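Local structure of putative sortase (Streptococcus pneumoniae, 2W1J) at residues Pro43-Ala57 and Ala82-Leu96. The protein is probably a class C sortase, a transpeptidase that joins pilin subunits covalently during assembly of the pneumococcal pilus fibre. Residues are numbered along the deposited sequence; the frame is centred on the assembly and turned at random.
Sequences PWSEEMKKKGRAEYA and AGTAEEVLQQGAGHL
Tyr56 reaches across to His95 and the backbone of Gly83, while the loop and short helix of 43-57 run along the chain from Ala82 to Leu96. From CB, the CG of Tyr56 stands between the backbone N and the carbonyl carbon (chi1 65°), which turns the ring toward 82-96. Farther out, Tyr56 CE2 passes 4.1 Å from Ala82 CB, a methyl small enough to lie close to Ala54 and Ala57 as well, and Tyr56 CE1 comes to 3.5 Å from His95 ND1, rim to rim. At the tip, Tyr56 OH shares a 2.7 Å hydrogen bond with His95 ND1, which lies near the tyrosine plane, and accepts one of 2.9 Å from Gly83 N. A phenol suits this place because one oxygen can serve both partners; His95 NE2 is hydrogen-bonded to Ser100 O, which would help to fix the rotation of the imidazole.

At the other end, Glu86 N gives a nearly straight 2.9 Å bond to Lys49 O, joining the first turn of helix 86-91 to the end of helix 46-49. Glu86 OE1 makes a long salt bridge (3.7 Å) to Lys50 NZ, whose flexible chain lets the same ammonium also pair with Glu46 OE1. Between these ends, compact Pro43 packs its CB against Thr84 CB at 3.8 Å, and Thr84 OG1 meets Met48 O through a water.

The contact thus lays segment 43-57 along the crossover from strand 76-82 through helix 86-91 to the parallel strand 93-95, with Pro43, Trp44 and Thr84 also touching Thr113 of strand 108-113.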
loop_
_atom_site.group_PDB
_atom_site.type_symbol
_atom_site.label_atom_id
_atom_site.label_comp_id
_atom_site.label_asym_id
_atom_site.label_seq_id
_atom_site.Cartn_x
_atom_site.Cartn_y
_atom_site.Cartn_z
ATOM N N PRO A 43 2.932 -12.523 0.477
ATOM C CA PRO A 43 3.677 -12.004 1.628
ATOM C C PRO A 43 3.760 -12.949 2.819
ATOM O O PRO A 43 4.698 -12.858 3.611
ATOM C CB PRO A 43 2.881 -10.756 2.016
ATOM C CG PRO A 43 2.330 -10.273 0.719
ATOM C CD PRO A 43 1.976 -11.529 -0.049
ATOM N N TRP A 44 2.785 -13.842 2.956
ATOM C CA TRP A 44 2.723 -14.680 4.147
ATOM C C TRP A 44 3.449 -16.014 3.981
ATOM O O TRP A 44 3.512 -16.815 4.915
ATOM C CB TRP A 44 1.275 -14.855 4.612
ATOM C CG TRP A 44 0.682 -13.552 5.083
ATOM C CD1 TRP A 44 0.724 -13.047 6.348
ATOM C CD2 TRP A 44 0.009 -12.570 4.282
ATOM N NE1 TRP A 44 0.105 -11.818 6.391
ATOM C CE2 TRP A 44 -0.351 -11.508 5.137
ATOM C CE3 TRP A 44 -0.341 -12.496 2.931
ATOM C CZ2 TRP A 44 -1.033 -10.380 4.682
ATOM C CZ3 TRP A 44 -1.022 -11.374 2.483
ATOM C CH2 TRP A 44 -1.356 -10.329 3.355
ATOM N N SER A 45 4.025 -16.236 2.805
ATOM C CA SER A 45 4.832 -17.429 2.565
ATOM C C SER A 45 6.186 -17.290 3.256
ATOM O O SER A 45 6.645 -16.183 3.523
ATOM C CB SER A 45 5.034 -17.643 1.065
ATOM O OG SER A 45 5.931 -16.685 0.530
ATOM N N GLU A 46 6.832 -18.419 3.532
ATOM C CA GLU A 46 8.113 -18.401 4.230
ATOM C C GLU A 46 9.179 -17.619 3.471
ATOM O O GLU A 46 9.948 -16.868 4.070
ATOM C CB GLU A 46 8.596 -19.827 4.522
ATOM C CG GLU A 46 7.831 -20.506 5.642
ATOM C CD GLU A 46 7.994 -19.789 6.967
ATOM O OE1 GLU A 46 9.149 -19.505 7.348
ATOM O OE2 GLU A 46 6.968 -19.508 7.625
ATOM N N GLU A 47 9.209 -17.787 2.152
ATOM C CA GLU A 47 10.203 -17.125 1.311
ATOM C C GLU A 47 10.074 -15.604 1.386
ATOM O O GLU A 47 11.069 -14.882 1.353
ATOM C CB GLU A 47 10.076 -17.599 -0.140
ATOM C CG GLU A 47 11.055 -16.945 -1.108
ATOM C CD GLU A 47 10.686 -17.183 -2.560
ATOM O OE1 GLU A 47 10.012 -18.196 -2.843
ATOM O OE2 GLU A 47 11.074 -16.359 -3.418
ATOM N N MET A 48 8.843 -15.120 1.503
ATOM C CA MET A 48 8.610 -13.681 1.529
ATOM C C MET A 48 8.798 -13.097 2.925
ATOM O O MET A 48 9.326 -11.996 3.075
ATOM C CB MET A 48 7.225 -13.347 0.971
ATOM C CG MET A 48 7.056 -13.727 -0.493
ATOM S SD MET A 48 8.029 -12.676 -1.594
ATOM C CE MET A 48 7.141 -11.130 -1.417
ATOM N N LYS A 49 8.386 -13.842 3.949
ATOM C CA LYS A 49 8.564 -13.404 5.331
ATOM C C LYS A 49 10.029 -13.097 5.636
ATOM O O LYS A 49 10.329 -12.188 6.408
ATOM C CB LYS A 49 8.054 -14.467 6.317
ATOM C CG LYS A 49 6.540 -14.603 6.391
ATOM C CD LYS A 49 6.126 -15.754 7.299
ATOM C CE LYS A 49 5.927 -15.293 8.733
ATOM N NZ LYS A 49 4.608 -14.611 8.931
ATOM N N LYS A 50 10.934 -13.862 5.028
ATOM C CA LYS A 50 12.351 -13.813 5.391
ATOM C C LYS A 50 13.177 -12.938 4.455
ATOM O O LYS A 50 14.408 -12.973 4.486
ATOM C CB LYS A 50 12.946 -15.223 5.433
ATOM C CG LYS A 50 12.236 -16.183 6.375
ATOM C CD LYS A 50 12.499 -15.840 7.837
ATOM C CE LYS A 50 11.967 -16.922 8.768
ATOM N NZ LYS A 50 10.482 -17.051 8.703
ATOM N N LYS A 51 12.501 -12.144 3.630
ATOM C CA LYS A 51 13.187 -11.267 2.691
ATOM C C LYS A 51 14.029 -10.223 3.415
ATOM O O LYS A 51 13.705 -9.806 4.526
ATOM C CB LYS A 51 12.176 -10.578 1.774
ATOM C CG LYS A 51 11.383 -11.538 0.905
ATOM C CD LYS A 51 12.283 -12.207 -0.118
ATOM C CE LYS A 51 11.510 -13.212 -0.953
ATOM N NZ LYS A 51 12.399 -13.946 -1.896
ATOM N N GLY A 52 15.119 -9.806 2.782
ATOM C CA GLY A 52 15.983 -8.789 3.361
ATOM C C GLY A 52 15.327 -7.425 3.270
ATOM O O GLY A 52 14.196 -7.300 2.802
ATOM N N ARG A 53 16.032 -6.397 3.730
ATOM C CA ARG A 53 15.525 -5.035 3.617
ATOM C C ARG A 53 15.256 -4.704 2.155
ATOM O O ARG A 53 15.963 -5.169 1.264
ATOM C CB ARG A 53 16.516 -4.028 4.211
ATOM C CG ARG A 53 16.582 -4.027 5.734
ATOM C CD ARG A 53 17.403 -2.856 6.252
ATOM N NE ARG A 53 17.714 -2.991 7.671
ATOM C CZ ARG A 53 18.247 -2.028 8.413
ATOM N NH1 ARG A 53 18.523 -0.848 7.872
ATOM N NH2 ARG A 53 18.500 -2.238 9.698
ATOM N N ALA A 54 14.230 -3.894 1.910
ATOM C CA ALA A 54 13.900 -3.485 0.552
ATOM C C ALA A 54 14.417 -2.075 0.300
ATOM O O ALA A 54 14.208 -1.182 1.118
ATOM C CB ALA A 54 12.396 -3.543 0.336
ATOM N N GLU A 55 15.090 -1.882 -0.830
ATOM C CA GLU A 55 15.732 -0.603 -1.120
ATOM C C GLU A 55 15.115 0.118 -2.312
ATOM O O GLU A 55 15.552 1.211 -2.673
ATOM C CB GLU A 55 17.230 -0.804 -1.371
ATOM C CG GLU A 55 17.976 -1.469 -0.220
ATOM C CD GLU A 55 19.482 -1.504 -0.429
ATOM O OE1 GLU A 55 20.102 -0.425 -0.568
ATOM O OE2 GLU A 55 20.052 -2.615 -0.435
ATOM N N TYR A 56 14.099 -0.487 -2.919
ATOM C CA TYR A 56 13.603 -0.013 -4.208
ATOM C C TYR A 56 12.784 1.276 -4.138
ATOM O O TYR A 56 12.568 1.925 -5.163
ATOM C CB TYR A 56 12.798 -1.107 -4.908
ATOM C CG TYR A 56 11.532 -1.486 -4.181
ATOM C CD1 TYR A 56 10.350 -0.791 -4.395
ATOM C CD2 TYR A 56 11.524 -2.524 -3.261
ATOM C CE1 TYR A 56 9.188 -1.136 -3.729
ATOM C CE2 TYR A 56 10.369 -2.876 -2.587
ATOM C CZ TYR A 56 9.198 -2.179 -2.822
ATOM O OH TYR A 56 8.057 -2.543 -2.139
ATOM N N ALA A 57 12.359 1.655 -2.938
ATOM C CA ALA A 57 11.495 2.822 -2.762
ATOM C C ALA A 57 12.145 3.937 -1.951
ATOM O O ALA A 57 11.452 4.809 -1.425
ATOM C CB ALA A 57 10.168 2.397 -2.113
ATOM N N ALA A 82 8.525 -0.191 2.542
ATOM C CA ALA A 82 8.860 -0.949 1.344
ATOM C C ALA A 82 8.919 -2.451 1.618
ATOM O O ALA A 82 9.447 -2.891 2.640
ATOM C CB ALA A 82 10.179 -0.464 0.764
ATOM N N GLY A 83 8.385 -3.231 0.687
ATOM C CA GLY A 83 8.404 -4.687 0.805
ATOM C C GLY A 83 7.431 -5.213 1.838
ATOM O O GLY A 83 6.688 -4.451 2.466
ATOM N N THR A 84 7.455 -6.528 2.027
ATOM C CA THR A 84 6.464 -7.186 2.862
ATOM C C THR A 84 7.110 -8.198 3.798
ATOM O O THR A 84 6.471 -9.166 4.210
ATOM C CB THR A 84 5.370 -7.885 2.017
ATOM O OG1 THR A 84 5.978 -8.731 1.036
ATOM C CG2 THR A 84 4.495 -6.850 1.301
ATOM N N ALA A 85 8.375 -7.967 4.136
ATOM C CA ALA A 85 9.077 -8.827 5.089
ATOM C C ALA A 85 8.345 -8.900 6.428
ATOM O O ALA A 85 7.593 -8.001 6.787
ATOM C CB ALA A 85 10.505 -8.338 5.285
ATOM N N GLU A 86 8.598 -9.959 7.193
ATOM C CA GLU A 86 7.878 -10.150 8.450
ATOM C C GLU A 86 8.023 -8.965 9.403
ATOM O O GLU A 86 7.059 -8.569 10.055
ATOM C CB GLU A 86 8.253 -11.474 9.128
ATOM C CG GLU A 86 9.695 -11.591 9.566
ATOM C CD GLU A 86 10.050 -12.998 9.998
ATOM O OE1 GLU A 86 9.155 -13.874 9.981
ATOM O OE2 GLU A 86 11.223 -13.228 10.351
ATOM N N GLU A 87 9.219 -8.385 9.464
ATOM C CA GLU A 87 9.455 -7.237 10.330
ATOM C C GLU A 87 8.582 -6.044 9.945
ATOM O O GLU A 87 8.070 -5.335 10.811
ATOM C CB GLU A 87 10.932 -6.837 10.310
ATOM C CG GLU A 87 11.875 -7.893 10.872
ATOM C CD GLU A 87 12.439 -8.824 9.808
ATOM O OE1 GLU A 87 11.771 -9.046 8.775
ATOM O OE2 GLU A 87 13.560 -9.338 10.012
ATOM N N VAL A 88 8.399 -5.837 8.644
ATOM C CA VAL A 88 7.585 -4.725 8.155
ATOM C C VAL A 88 6.123 -4.899 8.569
ATOM O O VAL A 88 5.503 -3.972 9.096
ATOM C CB VAL A 88 7.708 -4.559 6.622
ATOM C CG1 VAL A 88 6.509 -3.803 6.049
ATOM C CG2 VAL A 88 9.007 -3.852 6.276
ATOM N N LEU A 89 5.585 -6.102 8.385
ATOM C CA LEU A 89 4.181 -6.343 8.709
ATOM C C LEU A 89 3.910 -6.363 10.212
ATOM O O LEU A 89 2.769 -6.252 10.651
ATOM C CB LEU A 89 3.672 -7.624 8.044
ATOM C CG LEU A 89 3.740 -7.621 6.513
ATOM C CD1 LEU A 89 3.063 -8.848 5.935
ATOM C CD2 LEU A 89 3.118 -6.358 5.938
ATOM N N GLN A 90 4.968 -6.489 11.013
ATOM C CA GLN A 90 4.823 -6.333 12.454
ATOM C C GLN A 90 4.674 -4.866 12.842
ATOM O O GLN A 90 4.084 -4.544 13.878
ATOM C CB GLN A 90 6.009 -6.962 13.191
ATOM C CG GLN A 90 6.027 -8.478 13.122
ATOM C CD GLN A 90 7.205 -9.086 13.853
ATOM O OE1 GLN A 90 8.358 -8.725 13.612
ATOM N NE2 GLN A 90 6.922 -10.024 14.751
ATOM N N GLN A 91 5.196 -3.983 11.996
ATOM C CA GLN A 91 5.262 -2.560 12.299
ATOM C C GLN A 91 4.146 -1.731 11.646
ATOM O O GLN A 91 3.766 -0.679 12.152
ATOM C CB GLN A 91 6.642 -2.011 11.920
ATOM C CG GLN A 91 7.785 -2.603 12.738
ATOM C CD GLN A 91 9.153 -2.144 12.267
ATOM O OE1 GLN A 91 9.363 -1.893 11.079
ATOM N NE2 GLN A 91 10.095 -2.042 13.197
ATOM N N GLY A 92 3.609 -2.207 10.525
ATOM C CA GLY A 92 2.588 -1.453 9.803
ATOM C C GLY A 92 2.185 -2.179 8.542
ATOM O O GLY A 92 2.061 -3.404 8.546
ATOM N N ALA A 93 1.971 -1.426 7.469
ATOM C CA ALA A 93 1.649 -2.008 6.177
ATOM C C ALA A 93 2.903 -2.091 5.314
ATOM O O ALA A 93 3.838 -1.285 5.465
ATOM C CB ALA A 93 0.578 -1.172 5.466
ATOM N N GLY A 94 2.920 -3.050 4.396
ATOM C CA GLY A 94 4.029 -3.208 3.461
ATOM C C GLY A 94 3.576 -3.048 2.026
ATOM O O GLY A 94 2.514 -3.523 1.631
ATOM N N HIS A 95 4.391 -2.383 1.224
ATOM C CA HIS A 95 4.117 -2.269 -0.197
ATOM C C HIS A 95 4.568 -3.545 -0.906
ATOM O O HIS A 95 5.695 -4.011 -0.703
ATOM C CB HIS A 95 4.859 -1.061 -0.755
ATOM C CG HIS A 95 4.780 -0.960 -2.240
ATOM N ND1 HIS A 95 5.802 -1.371 -3.069
ATOM C CD2 HIS A 95 3.781 -0.530 -3.048
ATOM C CE1 HIS A 95 5.435 -1.197 -4.327
ATOM N NE2 HIS A 95 4.213 -0.693 -4.340
ATOM N N LEU A 96 3.695 -4.107 -1.737
ATOM C CA LEU A 96 4.001 -5.333 -2.456
ATOM C C LEU A 96 4.949 -5.078 -3.626
ATOM O O LEU A 96 4.581 -4.470 -4.633
ATOM C CB LEU A 96 2.715 -6.001 -2.940
ATOM C CG LEU A 96 2.815 -7.418 -3.524
ATOM C CD1 LEU A 96 3.422 -8.400 -2.532
ATOM C CD2 LEU A 96 1.448 -7.904 -3.972
HETATM O O HOH W 1 5.750 -11.392 5.705
HETATM O O HOH W 2 8.286 -9.961 1.577
HETATM O O HOH W 3 12.819 -10.673 6.925
#